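Local coordinates for protein 2-oxo-1,2-dihydroquinoline 8-monooxygenase, oxygenase component (Pseudomonas putida, PDB 1Z01) that probably hydroxylates 2-oxo-1,2-dihydroquinoline at carbon 8, as the trimeric oxygenase component carrying a Rieske [2Fe-2S] cluster and a mononuclear iron, at residues G216-H221 and I392-W397; A220-H225 and V237-L242; G241-S246 and V388-S393. All coordinates share one frame; numbering follows the deposited sequence.

Interaction 1 (G216-H221 and I392-W397). With FE (Fe (III) ion), chain G.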
ATOM      1  N   GLY A 216     -25.298   5.206 -12.643  1.00 16.80           N
ATOM      2  CA  GLY A 216     -26.242   6.290 -12.863  1.00 18.20           C
ATOM      3  C   GLY A 216     -27.446   6.064 -13.764  1.00 19.49           C
ATOM      4  O   GLY A 216     -28.551   6.520 -13.450  1.00 20.85           O
ATOM      5  N   PHE A 217     -27.260   5.372 -14.883  1.00 18.31           N
ATOM      6  CA  PHE A 217     -28.368   5.144 -15.808  1.00 18.06           C
ATOM      7  C   PHE A 217     -28.908   3.710 -15.819  1.00 18.17           C
ATOM      8  O   PHE A 217     -29.534   3.277 -16.791  1.00 18.37           O
ATOM      9  CB  PHE A 217     -27.953   5.583 -17.218  1.00 16.65           C
ATOM     10  CG  PHE A 217     -26.664   4.969 -17.690  1.00 16.25           C
ATOM     11  CD1 PHE A 217     -26.654   3.726 -18.307  1.00 16.11           C
ATOM     12  CD2 PHE A 217     -25.445   5.619 -17.474  1.00 16.23           C
ATOM     13  CE1 PHE A 217     -25.445   3.129 -18.703  1.00 14.87           C
ATOM     14  CE2 PHE A 217     -24.235   5.031 -17.866  1.00 16.46           C
ATOM     15  CZ  PHE A 217     -24.237   3.787 -18.479  1.00 15.93           C
ATOM     16  N   ASP A 218     -28.667   2.978 -14.731  1.00 19.32           N
ATOM     17  CA  ASP A 218     -29.149   1.606 -14.599  1.00 20.48           C
ATOM     18  C   ASP A 218     -30.542   1.694 -13.970  1.00 20.12           C
ATOM     19  O   ASP A 218     -30.710   2.269 -12.898  1.00 18.50           O
ATOM     20  CB  ASP A 218     -28.226   0.801 -13.684  1.00 22.93           C
ATOM     21  CG  ASP A 218     -28.517  -0.694 -13.729  1.00 25.89           C
ATOM     22  OD1 ASP A 218     -27.805  -1.423 -14.453  1.00 29.03           O
ATOM     23  OD2 ASP A 218     -29.464  -1.140 -13.050  1.00 28.13           O
ATOM     24  N   ASN A 219     -31.542   1.123 -14.631  1.00 19.96           N
ATOM     25  CA  ASN A 219     -32.906   1.185 -14.124  1.00 20.09           C
ATOM     26  C   ASN A 219     -33.292   0.053 -13.183  1.00 20.25           C
ATOM     27  O   ASN A 219     -34.462  -0.093 -12.827  1.00 20.41           O
ATOM     28  CB  ASN A 219     -33.878   1.231 -15.293  1.00 20.14           C
ATOM     29  CG  ASN A 219     -33.661   2.444 -16.170  1.00 21.12           C
ATOM     30  OD1 ASN A 219     -33.801   3.577 -15.716  1.00 20.98           O
ATOM     31  ND2 ASN A 219     -33.301   2.216 -17.430  1.00 20.73           N
ATOM     32  N   ALA A 220     -32.310  -0.743 -12.773  1.00 19.66           N
ATOM     33  CA  ALA A 220     -32.574  -1.853 -11.869  1.00 20.80           C
ATOM     34  C   ALA A 220     -31.919  -1.641 -10.520  1.00 22.57           C
ATOM     35  O   ALA A 220     -32.096  -2.445  -9.614  1.00 22.86           O
ATOM     36  CB  ALA A 220     -32.083  -3.155 -12.478  1.00 18.74           C
ATOM     37  N   HIS A 221     -31.156  -0.564 -10.379  1.00 25.86           N
ATOM     38  CA  HIS A 221     -30.487  -0.311  -9.107  1.00 28.09           C
ATOM     39  C   HIS A 221     -31.337   0.553  -8.182  1.00 30.36           C
ATOM     40  O   HIS A 221     -30.875   0.981  -7.126  1.00 30.60           O
ATOM     41  CB  HIS A 221     -29.128   0.363  -9.329  1.00 25.44           C
ATOM     42  CG  HIS A 221     -29.206   1.852  -9.437  1.00 23.30           C
ATOM     43  ND1 HIS A 221     -29.588   2.498 -10.593  1.00 22.76           N
ATOM     44  CD2 HIS A 221     -28.978   2.821  -8.521  1.00 21.85           C
ATOM     45  CE1 HIS A 221     -29.591   3.802 -10.385  1.00 21.98           C
ATOM     46  NE2 HIS A 221     -29.224   4.024  -9.136  1.00 22.29           N
ATOM     47  N   ILE A 392     -29.362  -3.888 -20.627  1.00 15.21           N
ATOM     48  CA  ILE A 392     -29.336  -3.410 -22.000  1.00 14.26           C
ATOM     49  C   ILE A 392     -28.748  -2.002 -21.935  1.00 13.66           C
ATOM     50  O   ILE A 392     -28.101  -1.539 -22.873  1.00 14.05           O
ATOM     51  CB  ILE A 392     -30.766  -3.354 -22.607  1.00 15.94           C
ATOM     52  CG1 ILE A 392     -30.716  -2.860 -24.059  1.00 14.94           C
ATOM     53  CG2 ILE A 392     -31.657  -2.422 -21.777  1.00 14.75           C
ATOM     54  CD1 ILE A 392     -29.903  -3.735 -24.976  1.00 19.61           C
ATOM     55  N   SER A 393     -28.962  -1.335 -20.799  1.00 14.51           N
ATOM     56  CA  SER A 393     -28.456   0.015 -20.596  1.00 13.90           C
ATOM     57  C   SER A 393     -26.919   0.068 -20.595  1.00 12.51           C
ATOM     58  O   SER A 393     -26.327   0.701 -21.468  1.00 12.74           O
ATOM     59  CB  SER A 393     -29.036   0.598 -19.303  1.00 15.41           C
ATOM     60  OG  SER A 393     -30.453   0.703 -19.392  1.00 16.37           O
ATOM     61  N   PRO A 394     -26.247  -0.589 -19.625  1.00 11.28           N
ATOM     62  CA  PRO A 394     -24.779  -0.513 -19.677  1.00 11.76           C
ATOM     63  C   PRO A 394     -24.200  -1.085 -20.981  1.00 12.88           C
ATOM     64  O   PRO A 394     -23.254  -0.529 -21.546  1.00 12.51           O
ATOM     65  CB  PRO A 394     -24.343  -1.299 -18.433  1.00 11.37           C
ATOM     66  CG  PRO A 394     -25.489  -2.266 -18.211  1.00 11.23           C
ATOM     67  CD  PRO A 394     -26.688  -1.373 -18.456  1.00 11.03           C
ATOM     68  N   ILE A 395     -24.774  -2.182 -21.471  1.00 12.44           N
ATOM     69  CA  ILE A 395     -24.286  -2.796 -22.710  1.00 13.00           C
ATOM     70  C   ILE A 395     -24.337  -1.843 -23.907  1.00 13.23           C
ATOM     71  O   ILE A 395     -23.382  -1.735 -24.681  1.00 13.95           O
ATOM     72  CB  ILE A 395     -25.084  -4.078 -23.049  1.00 13.41           C
ATOM     73  CG1 ILE A 395     -24.746  -5.176 -22.042  1.00 14.03           C
ATOM     74  CG2 ILE A 395     -24.761  -4.542 -24.462  1.00 13.66           C
ATOM     75  CD1 ILE A 395     -25.550  -6.440 -22.234  1.00 14.34           C
ATOM     76  N   THR A 396     -25.448  -1.136 -24.054  1.00 11.93           N
ATOM     77  CA  THR A 396     -25.593  -0.205 -25.164  1.00 12.55           C
ATOM     78  C   THR A 396     -24.570   0.923 -25.042  1.00 12.02           C
ATOM     79  O   THR A 396     -24.009   1.390 -26.036  1.00 12.86           O
ATOM     80  CB  THR A 396     -27.020   0.363 -25.196  1.00 13.23           C
ATOM     81  OG1 THR A 396     -27.936  -0.720 -25.384  1.00 14.65           O
ATOM     82  CG2 THR A 396     -27.199   1.355 -26.345  1.00 14.09           C
ATOM     83  N   TRP A 397     -24.321   1.359 -23.815  1.00 12.56           N
ATOM     84  CA  TRP A 397     -23.357   2.426 -23.578  1.00 12.17           C
ATOM     85  C   TRP A 397     -21.932   1.971 -23.917  1.00 11.33           C
ATOM     86  O   TRP A 397     -21.177   2.711 -24.545  1.00 12.04           O
ATOM     87  CB  TRP A 397     -23.456   2.890 -22.118  1.00 11.67           C
ATOM     88  CG  TRP A 397     -22.182   3.433 -21.546  1.00 11.48           C
ATOM     89  CD1 TRP A 397     -21.409   2.856 -20.579  1.00 10.35           C
ATOM     90  CD2 TRP A 397     -21.527   4.663 -21.903  1.00 10.70           C
ATOM     91  NE1 TRP A 397     -20.315   3.647 -20.311  1.00 11.18           N
ATOM     92  CE2 TRP A 397     -20.365   4.762 -21.107  1.00 10.62           C
ATOM     93  CE3 TRP A 397     -21.809   5.686 -22.818  1.00 10.83           C
ATOM     94  CZ2 TRP A 397     -19.485   5.849 -21.195  1.00 10.91           C
ATOM     95  CZ3 TRP A 397     -20.931   6.763 -22.908  1.00 10.80           C
ATOM     96  CH2 TRP A 397     -19.785   6.834 -22.099  1.00 13.60           C
TER
HETATM   97 FE    FE G 501     -29.045   5.852  -7.866  1.00 25.50          FE
HETATM   98  O   HOH W   1     -31.230  -0.185 -16.995  1.00 20.36           O
HETATM   99  O   HOH W   2     -30.169   7.220  -9.271  1.00 31.38           O

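Interaction 2 (A220-H225 and V237-L242). With FE (Fe (III) ion), chain G.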
ATOM      1  N   ALA A 220     -32.310  -0.743 -12.773  1.00 19.66           N
ATOM      2  CA  ALA A 220     -32.574  -1.853 -11.869  1.00 20.80           C
ATOM      3  C   ALA A 220     -31.919  -1.641 -10.520  1.00 22.57           C
ATOM      4  O   ALA A 220     -32.096  -2.445  -9.614  1.00 22.86           O
ATOM      5  CB  ALA A 220     -32.083  -3.155 -12.478  1.00 18.74           C
ATOM      6  N   HIS A 221     -31.156  -0.564 -10.379  1.00 25.86           N
ATOM      7  CA  HIS A 221     -30.487  -0.311  -9.107  1.00 28.09           C
ATOM      8  C   HIS A 221     -31.337   0.553  -8.182  1.00 30.36           C
ATOM      9  O   HIS A 221     -30.875   0.981  -7.126  1.00 30.60           O
ATOM     10  CB  HIS A 221     -29.128   0.363  -9.329  1.00 25.44           C
ATOM     11  CG  HIS A 221     -29.206   1.852  -9.437  1.00 23.30           C
ATOM     12  ND1 HIS A 221     -29.588   2.498 -10.593  1.00 22.76           N
ATOM     13  CD2 HIS A 221     -28.978   2.821  -8.521  1.00 21.85           C
ATOM     14  CE1 HIS A 221     -29.591   3.802 -10.385  1.00 21.98           C
ATOM     15  NE2 HIS A 221     -29.224   4.024  -9.136  1.00 22.29           N
ATOM     16  N   ILE A 222     -32.575   0.812  -8.588  1.00 32.95           N
ATOM     17  CA  ILE A 222     -33.497   1.627  -7.801  1.00 34.40           C
ATOM     18  C   ILE A 222     -33.595   1.129  -6.354  1.00 33.91           C
ATOM     19  O   ILE A 222     -33.790   1.909  -5.425  1.00 33.75           O
ATOM     20  CB  ILE A 222     -34.911   1.626  -8.440  1.00 35.51           C
ATOM     21  CG1 ILE A 222     -34.832   2.181  -9.866  1.00 36.39           C
ATOM     22  CG2 ILE A 222     -35.873   2.453  -7.592  1.00 36.57           C
ATOM     23  CD1 ILE A 222     -36.161   2.221 -10.603  1.00 35.43           C
ATOM     24  N   LEU A 223     -33.447  -0.177  -6.179  1.00 33.68           N
ATOM     25  CA  LEU A 223     -33.514  -0.807  -4.863  1.00 33.16           C
ATOM     26  C   LEU A 223     -32.558  -0.163  -3.860  1.00 32.17           C
ATOM     27  O   LEU A 223     -32.810  -0.165  -2.657  1.00 33.42           O
ATOM     28  CB  LEU A 223     -33.187  -2.295  -5.007  1.00 36.28           C
ATOM     29  CG  LEU A 223     -34.243  -3.297  -4.537  1.00 38.17           C
ATOM     30  CD1 LEU A 223     -34.234  -4.538  -5.435  1.00 40.44           C
ATOM     31  CD2 LEU A 223     -33.974  -3.656  -3.079  1.00 39.63           C
ATOM     32  N   VAL A 224     -31.455   0.378  -4.367  1.00 29.06           N
ATOM     33  CA  VAL A 224     -30.430   1.027  -3.547  1.00 26.15           C
ATOM     34  C   VAL A 224     -30.945   2.254  -2.782  1.00 25.05           C
ATOM     35  O   VAL A 224     -30.408   2.615  -1.734  1.00 23.96           O
ATOM     36  CB  VAL A 224     -29.227   1.437  -4.444  1.00 25.29           C
ATOM     37  CG1 VAL A 224     -28.311   2.419  -3.722  1.00 24.22           C
ATOM     38  CG2 VAL A 224     -28.451   0.193  -4.852  1.00 24.52           C
ATOM     39  N   HIS A 225     -32.001   2.875  -3.300  1.00 23.64           N
ATOM     40  CA  HIS A 225     -32.580   4.070  -2.696  1.00 24.69           C
ATOM     41  C   HIS A 225     -33.861   3.823  -1.902  1.00 26.00           C
ATOM     42  O   HIS A 225     -34.427   4.758  -1.338  1.00 25.60           O
ATOM     43  CB  HIS A 225     -32.871   5.098  -3.788  1.00 22.25           C
ATOM     44  CG  HIS A 225     -31.669   5.477  -4.592  1.00 22.59           C
ATOM     45  ND1 HIS A 225     -30.660   6.274  -4.094  1.00 20.78           N
ATOM     46  CD2 HIS A 225     -31.302   5.150  -5.854  1.00 23.56           C
ATOM     47  CE1 HIS A 225     -29.723   6.421  -5.016  1.00 21.21           C
ATOM     48  NE2 HIS A 225     -30.089   5.748  -6.092  1.00 22.22           N
ATOM     49  N   VAL A 237     -43.708   5.966  -3.089  1.00 46.27           N
ATOM     50  CA  VAL A 237     -43.829   4.520  -2.931  1.00 46.55           C
ATOM     51  C   VAL A 237     -43.203   3.948  -4.207  1.00 46.95           C
ATOM     52  O   VAL A 237     -43.894   3.558  -5.143  1.00 47.12           O
ATOM     53  CB  VAL A 237     -45.315   4.077  -2.803  1.00 46.70           C
ATOM     54  CG1 VAL A 237     -45.412   2.564  -2.780  1.00 46.54           C
ATOM     55  CG2 VAL A 237     -45.923   4.638  -1.532  1.00 45.96           C
ATOM     56  N   LEU A 238     -41.874   3.928  -4.226  1.00 46.21           N
ATOM     57  CA  LEU A 238     -41.087   3.461  -5.366  1.00 44.77           C
ATOM     58  C   LEU A 238     -41.434   2.102  -5.963  1.00 43.53           C
ATOM     59  O   LEU A 238     -42.007   1.233  -5.297  1.00 43.06           O
ATOM     60  CB  LEU A 238     -39.596   3.463  -5.002  1.00 44.92           C
ATOM     61  CG  LEU A 238     -38.948   4.799  -4.649  1.00 44.70           C
ATOM     62  CD1 LEU A 238     -37.493   4.556  -4.284  1.00 45.16           C
ATOM     63  CD2 LEU A 238     -39.053   5.770  -5.821  1.00 44.57           C
ATOM     64  N   PRO A 239     -41.101   1.918  -7.253  1.00 42.24           N
ATOM     65  CA  PRO A 239     -41.344   0.676  -7.983  1.00 41.11           C
ATOM     66  C   PRO A 239     -40.110  -0.186  -7.739  1.00 39.41           C
ATOM     67  O   PRO A 239     -39.031   0.348  -7.466  1.00 39.07           O
ATOM     68  CB  PRO A 239     -41.436   1.147  -9.426  1.00 41.17           C
ATOM     69  CG  PRO A 239     -40.395   2.225  -9.469  1.00 41.59           C
ATOM     70  CD  PRO A 239     -40.655   2.984  -8.176  1.00 41.75           C
ATOM     71  N   LEU A 240     -40.256  -1.504  -7.824  1.00 38.29           N
ATOM     72  CA  LEU A 240     -39.111  -2.388  -7.610  1.00 37.13           C
ATOM     73  C   LEU A 240     -37.983  -1.995  -8.573  1.00 36.37           C
ATOM     74  O   LEU A 240     -36.807  -1.992  -8.205  1.00 36.53           O
ATOM     75  CB  LEU A 240     -39.526  -3.847  -7.832  1.00 36.70           C
ATOM     76  CG  LEU A 240     -40.691  -4.341  -6.961  1.00 37.12           C
ATOM     77  CD1 LEU A 240     -40.982  -5.794  -7.275  1.00 36.97           C
ATOM     78  CD2 LEU A 240     -40.352  -4.181  -5.488  1.00 36.29           C
ATOM     79  N   GLY A 241     -38.367  -1.645  -9.799  1.00 33.88           N
ATOM     80  CA  GLY A 241     -37.413  -1.239 -10.818  1.00 31.08           C
ATOM     81  C   GLY A 241     -38.154  -1.028 -12.126  1.00 28.72           C
ATOM     82  O   GLY A 241     -39.381  -1.001 -12.135  1.00 28.02           O
ATOM     83  N   LEU A 242     -37.423  -0.866 -13.222  1.00 25.94           N
ATOM     84  CA  LEU A 242     -38.043  -0.681 -14.528  1.00 24.78           C
ATOM     85  C   LEU A 242     -37.489  -1.756 -15.459  1.00 24.81           C
ATOM     86  O   LEU A 242     -36.327  -2.144 -15.337  1.00 24.17           O
ATOM     87  CB  LEU A 242     -37.719   0.703 -15.097  1.00 23.89           C
ATOM     88  CG  LEU A 242     -37.962   1.920 -14.211  1.00 24.22           C
ATOM     89  CD1 LEU A 242     -37.529   3.171 -14.951  1.00 23.72           C
ATOM     90  CD2 LEU A 242     -39.423   2.004 -13.834  1.00 24.62           C
TER
HETATM   91 FE    FE G 501     -29.045   5.852  -7.866  1.00 25.50          FE
HETATM   92  O   HOH W   2     -30.169   7.220  -9.271  1.00 31.38           O

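Interaction 3 (G241-S246 and V388-S393)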
ATOM      1  N   GLY A 241     -38.367  -1.645  -9.799  1.00 33.88           N
ATOM      2  CA  GLY A 241     -37.413  -1.239 -10.818  1.00 31.08           C
ATOM      3  C   GLY A 241     -38.154  -1.028 -12.126  1.00 28.72           C
ATOM      4  O   GLY A 241     -39.381  -1.001 -12.135  1.00 28.02           O
ATOM      5  N   LEU A 242     -37.423  -0.866 -13.222  1.00 25.94           N
ATOM      6  CA  LEU A 242     -38.043  -0.681 -14.528  1.00 24.78           C
ATOM      7  C   LEU A 242     -37.489  -1.756 -15.459  1.00 24.81           C
ATOM      8  O   LEU A 242     -36.327  -2.144 -15.337  1.00 24.17           O
ATOM      9  CB  LEU A 242     -37.719   0.703 -15.097  1.00 23.89           C
ATOM     10  CG  LEU A 242     -37.962   1.920 -14.211  1.00 24.22           C
ATOM     11  CD1 LEU A 242     -37.529   3.171 -14.951  1.00 23.72           C
ATOM     12  CD2 LEU A 242     -39.423   2.004 -13.834  1.00 24.62           C
ATOM     13  N   LEU A 243     -38.320  -2.241 -16.379  1.00 24.63           N
ATOM     14  CA  LEU A 243     -37.898  -3.268 -17.330  1.00 24.96           C
ATOM     15  C   LEU A 243     -38.108  -2.792 -18.752  1.00 24.17           C
ATOM     16  O   LEU A 243     -39.087  -2.111 -19.044  1.00 24.69           O
ATOM     17  CB  LEU A 243     -38.722  -4.535 -17.173  1.00 25.16           C
ATOM     18  CG  LEU A 243     -38.778  -5.357 -15.900  1.00 26.95           C
ATOM     19  CD1 LEU A 243     -40.191  -5.900 -15.763  1.00 27.19           C
ATOM     20  CD2 LEU A 243     -37.761  -6.487 -15.953  1.00 28.67           C
ATOM     21  N   PRO A 244     -37.191  -3.144 -19.662  1.00 24.22           N
ATOM     22  CA  PRO A 244     -37.370  -2.716 -21.051  1.00 24.63           C
ATOM     23  C   PRO A 244     -38.458  -3.608 -21.663  1.00 25.09           C
ATOM     24  O   PRO A 244     -38.535  -4.790 -21.338  1.00 24.07           O
ATOM     25  CB  PRO A 244     -35.992  -2.959 -21.660  1.00 24.18           C
ATOM     26  CG  PRO A 244     -35.480  -4.139 -20.876  1.00 24.55           C
ATOM     27  CD  PRO A 244     -35.885  -3.797 -19.463  1.00 23.23           C
ATOM     28  N   THR A 245     -39.307  -3.053 -22.523  1.00 27.37           N
ATOM     29  CA  THR A 245     -40.369  -3.847 -23.136  1.00 28.55           C
ATOM     30  C   THR A 245     -40.151  -4.038 -24.634  1.00 30.35           C
ATOM     31  O   THR A 245     -40.692  -4.963 -25.236  1.00 30.90           O
ATOM     32  CB  THR A 245     -41.753  -3.199 -22.922  1.00 27.98           C
ATOM     33  OG1 THR A 245     -41.796  -1.927 -23.581  1.00 27.21           O
ATOM     34  CG2 THR A 245     -42.028  -3.010 -21.440  1.00 28.02           C
ATOM     35  N   SER A 246     -39.355  -3.162 -25.234  1.00 31.94           N
ATOM     36  CA  SER A 246     -39.087  -3.254 -26.660  1.00 33.24           C
ATOM     37  C   SER A 246     -37.596  -3.168 -26.922  1.00 34.16           C
ATOM     38  O   SER A 246     -36.818  -2.811 -26.036  1.00 33.50           O
ATOM     39  CB  SER A 246     -39.804  -2.133 -27.413  1.00 34.09           C
ATOM     40  OG  SER A 246     -39.303  -0.863 -27.040  1.00 36.42           O
ATOM     41  N   VAL A 388     -28.182  -9.215 -17.319  1.00 16.43           N
ATOM     42  CA  VAL A 388     -29.536  -9.614 -17.650  1.00 15.36           C
ATOM     43  C   VAL A 388     -30.233  -8.565 -18.505  1.00 15.40           C
ATOM     44  O   VAL A 388     -29.595  -7.621 -18.974  1.00 14.19           O
ATOM     45  CB  VAL A 388     -30.338  -9.877 -16.367  1.00 15.19           C
ATOM     46  CG1 VAL A 388     -29.792 -11.117 -15.671  1.00 15.28           C
ATOM     47  CG2 VAL A 388     -30.238  -8.680 -15.430  1.00 13.82           C
ATOM     48  N   ALA A 389     -31.540  -8.730 -18.698  1.00 15.67           N
ATOM     49  CA  ALA A 389     -32.329  -7.825 -19.531  1.00 15.35           C
ATOM     50  C   ALA A 389     -32.180  -6.340 -19.225  1.00 13.58           C
ATOM     51  O   ALA A 389     -32.059  -5.532 -20.140  1.00 13.84           O
ATOM     52  CB  ALA A 389     -33.801  -8.216 -19.472  1.00 15.90           C
ATOM     53  N   THR A 390     -32.198  -5.979 -17.945  1.00 13.74           N
ATOM     54  CA  THR A 390     -32.072  -4.583 -17.543  1.00 14.08           C
ATOM     55  C   THR A 390     -30.696  -4.020 -17.883  1.00 14.11           C
ATOM     56  O   THR A 390     -30.495  -2.810 -17.902  1.00 14.20           O
ATOM     57  CB  THR A 390     -32.306  -4.432 -16.037  1.00 14.16           C
ATOM     58  OG1 THR A 390     -31.508  -5.391 -15.335  1.00 13.91           O
ATOM     59  CG2 THR A 390     -33.760  -4.661 -15.707  1.00 14.83           C
ATOM     60  N   ASP A 391     -29.751  -4.905 -18.173  1.00 14.05           N
ATOM     61  CA  ASP A 391     -28.401  -4.478 -18.492  1.00 14.36           C
ATOM     62  C   ASP A 391     -28.240  -4.017 -19.928  1.00 14.21           C
ATOM     63  O   ASP A 391     -27.123  -3.775 -20.393  1.00 14.02           O
ATOM     64  CB  ASP A 391     -27.431  -5.601 -18.146  1.00 13.89           C
ATOM     65  CG  ASP A 391     -27.269  -5.752 -16.657  1.00 13.74           C
ATOM     66  OD1 ASP A 391     -27.281  -6.889 -16.148  1.00 13.24           O
ATOM     67  OD2 ASP A 391     -27.127  -4.708 -15.985  1.00 14.54           O
ATOM     68  N   ILE A 392     -29.362  -3.888 -20.627  1.00 15.21           N
ATOM     69  CA  ILE A 392     -29.336  -3.410 -22.000  1.00 14.26           C
ATOM     70  C   ILE A 392     -28.748  -2.002 -21.935  1.00 13.66           C
ATOM     71  O   ILE A 392     -28.101  -1.539 -22.873  1.00 14.05           O
ATOM     72  CB  ILE A 392     -30.766  -3.354 -22.607  1.00 15.94           C
ATOM     73  CG1 ILE A 392     -30.716  -2.860 -24.059  1.00 14.94           C
ATOM     74  CG2 ILE A 392     -31.657  -2.422 -21.777  1.00 14.75           C
ATOM     75  CD1 ILE A 392     -29.903  -3.735 -24.976  1.00 19.61           C
ATOM     76  N   SER A 393     -28.962  -1.335 -20.799  1.00 14.51           N
ATOM     77  CA  SER A 393     -28.456   0.015 -20.596  1.00 13.90           C
ATOM     78  C   SER A 393     -26.919   0.068 -20.595  1.00 12.51           C
ATOM     79  O   SER A 393     -26.327   0.701 -21.468  1.00 12.74           O
ATOM     80  CB  SER A 393     -29.036   0.598 -19.303  1.00 15.41           C
ATOM     81  OG  SER A 393     -30.453   0.703 -19.392  1.00 16.37           O
TER

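Interaction 1 (G216-H221 and I392-W397)
With chi1 at 53°, Phe217 holds its ring between its own backbone N and carbonyl carbon, and the ring end meets Trp397, whose CG lies anti to the backbone N. The two form an offset edge-to-face stack between the iron-binding loop of a Rieske oxygenase and helix 392-404. Phe217 gives the edge and Trp397 the face, with the planes at 68°. Phe217 CZ comes within 3.6 Å of Trp397 CD1. The same ring also runs along the first turn of the helix. There CE1 lies 3.8 Å from Pro394 CA, near the ring plane. Met262 packs on both aromatic side chains, and the indole NE1 is hydrogen-bonded to Tyr33 OH. A serine in place of Phe217 is likely to open a gap at Pro394 and deprive the Trp397 face of its edge partner.

No direct hydrogen bond joins the segments. A water bridges them instead: it accepts from Asn219 N at 2.7 Å and pairs with Ser393 OG at 2.7 Å. Ser393 OG also bonds to Gln264 NE2.

The loop 216-221 is folded on itself. Ala220 N donates to Asp218 OD2 at 2.9 Å, closing an Asx turn. Asp218 packs on His108 of the second subunit, a ligand of that subunit's Rieske cluster. Asp218 O accepts from His221 ND1 at 2.6 Å, nearly in the imidazole plane, which helps fix the rotation of the ring. At its other nitrogen, His221 NE2 binds the iron at 2.2 Å.

Interaction 2 (A220-H225 and V237-L242)
The contact belongs to the mononuclear iron site: Ile222, next in the chain after the ligand His221 and three before His225, packs against residues 238-242. Ile222 carries most of the contact. Its CG1 sits beside the backbone N (chi1 -59°), and the chain runs on fully extended (chi2 180°). This carries CD1 to Gly241 and Leu242. There Ile222 CD1 lies 3.7 Å from Gly241 CA. It also meets Leu242 CG at 4.0 Å, and the two side chains cross at about a right angle. The other branch, CG2, turns to the preceding loop. Ile222 CG2 lies 3.8 Å from Pro239 O and 4.2 Å from Leu238 CD1. The meeting is mainly aliphatic, though the carbonyl oxygens of Pro239 and Leu240 also touch Ile222. No hydrogen bond crosses it.

The backbone of 222-225 is a short 3-10 turn. Val224 N donates to His221 O at 2.9 Å, and His225 N donates to Ile222 O. The turn points Ile222 at the strand while the imidazoles of His221 and His225 reach the iron, their planes at about 70°. His225 NE2 binds the metal at 2.1 Å, and Phe361 stacks on the His225 ring. A water is a further ligand, 2.3 Å from the iron.

The strand side is held by backbone bonds of Leu240 and Gly241 to Val274. Leu223 and Leu240 also pack on Val123 and Ala124 of the second subunit. His221 and His225, closely spaced along the chain, together with Asp365 from helix 339-377, form the facial triad of two histidines and one carboxylate, the non-haem iron site of Rieske oxygenases.

Interaction 3 (G241-S246 and V388-S393)
Pro244 and Thr390 carry the packing between strand 241-244 and the turn that leads into helix 392-404. The apolar contacts are loose. Pro244 CG faces Ile392 CG2 at 4.3 Å, and the CD of the same proline rests near Thr390 CA. Leu243 CD2 approaches Thr390 CG2 at 4.4 Å.

The closer contacts are of carbon with backbone oxygen. Thr390 CG2 lies 3.6 Å from Leu242 O. The torsion of Thr390 explains this: OG1 is tucked between the backbone N and the carbonyl carbon (chi1 49°), and the methyl is the branch left to face the strand. OG1 instead packs against Ala220. Pro244 CG likewise sits 3.8 Å from Ala389 O. No hydrogen bond joins the two segments.

Hydrogen bonds instead shape 388-393 from within. Asp391 N donates to Val388 O at 2.8 Å, and Ile392 N donates to Ala389 O at 3.2 Å, giving a 3-10 turn at the entry to the helix. Asp391 stands at the N-cap position, but its side chain makes no capping bond. It reaches back along the chain: Val388 N donates to Asp391 OD1 at 2.8 Å, nearly straight at 163°, on the anti lone pair.

The Asp391 side chain leaves its backbone away from the strand, and its OD1 is also hydrogen-bonded to His86 NE2 of the second subunit. Ala389 N bonds to Asp128 OD1 of that subunit. His86 is a ligand of the [2Fe-2S] cluster. The turn packed on this strand also meets the neighbouring Rieske domain, consistent with the trimeric Rieske oxygenases, where the cluster of one subunit serves the mononuclear iron of the next.

In the fold
The three contacts are neighbours in the catalytic domain, and each pair of them shares an element. Interactions 1 and 2 both use the iron-binding loop, interactions 2 and 3 both use strand 241-244, and interactions 1 and 3 both use helix 392-404. Interaction 1 is fully buried and mixes aromatic stacking with a water bridge. Interactions 2 and 3 are partly buried; the former is aliphatic, the latter a sparser proline and threonine packing. Asn219 O meets Leu242 N at 3.1 Å, a probable hydrogen bond that ties the loop to the strand. All three contacts touch the second subunit, but iron ligands occur in interactions 1 and 2 alone.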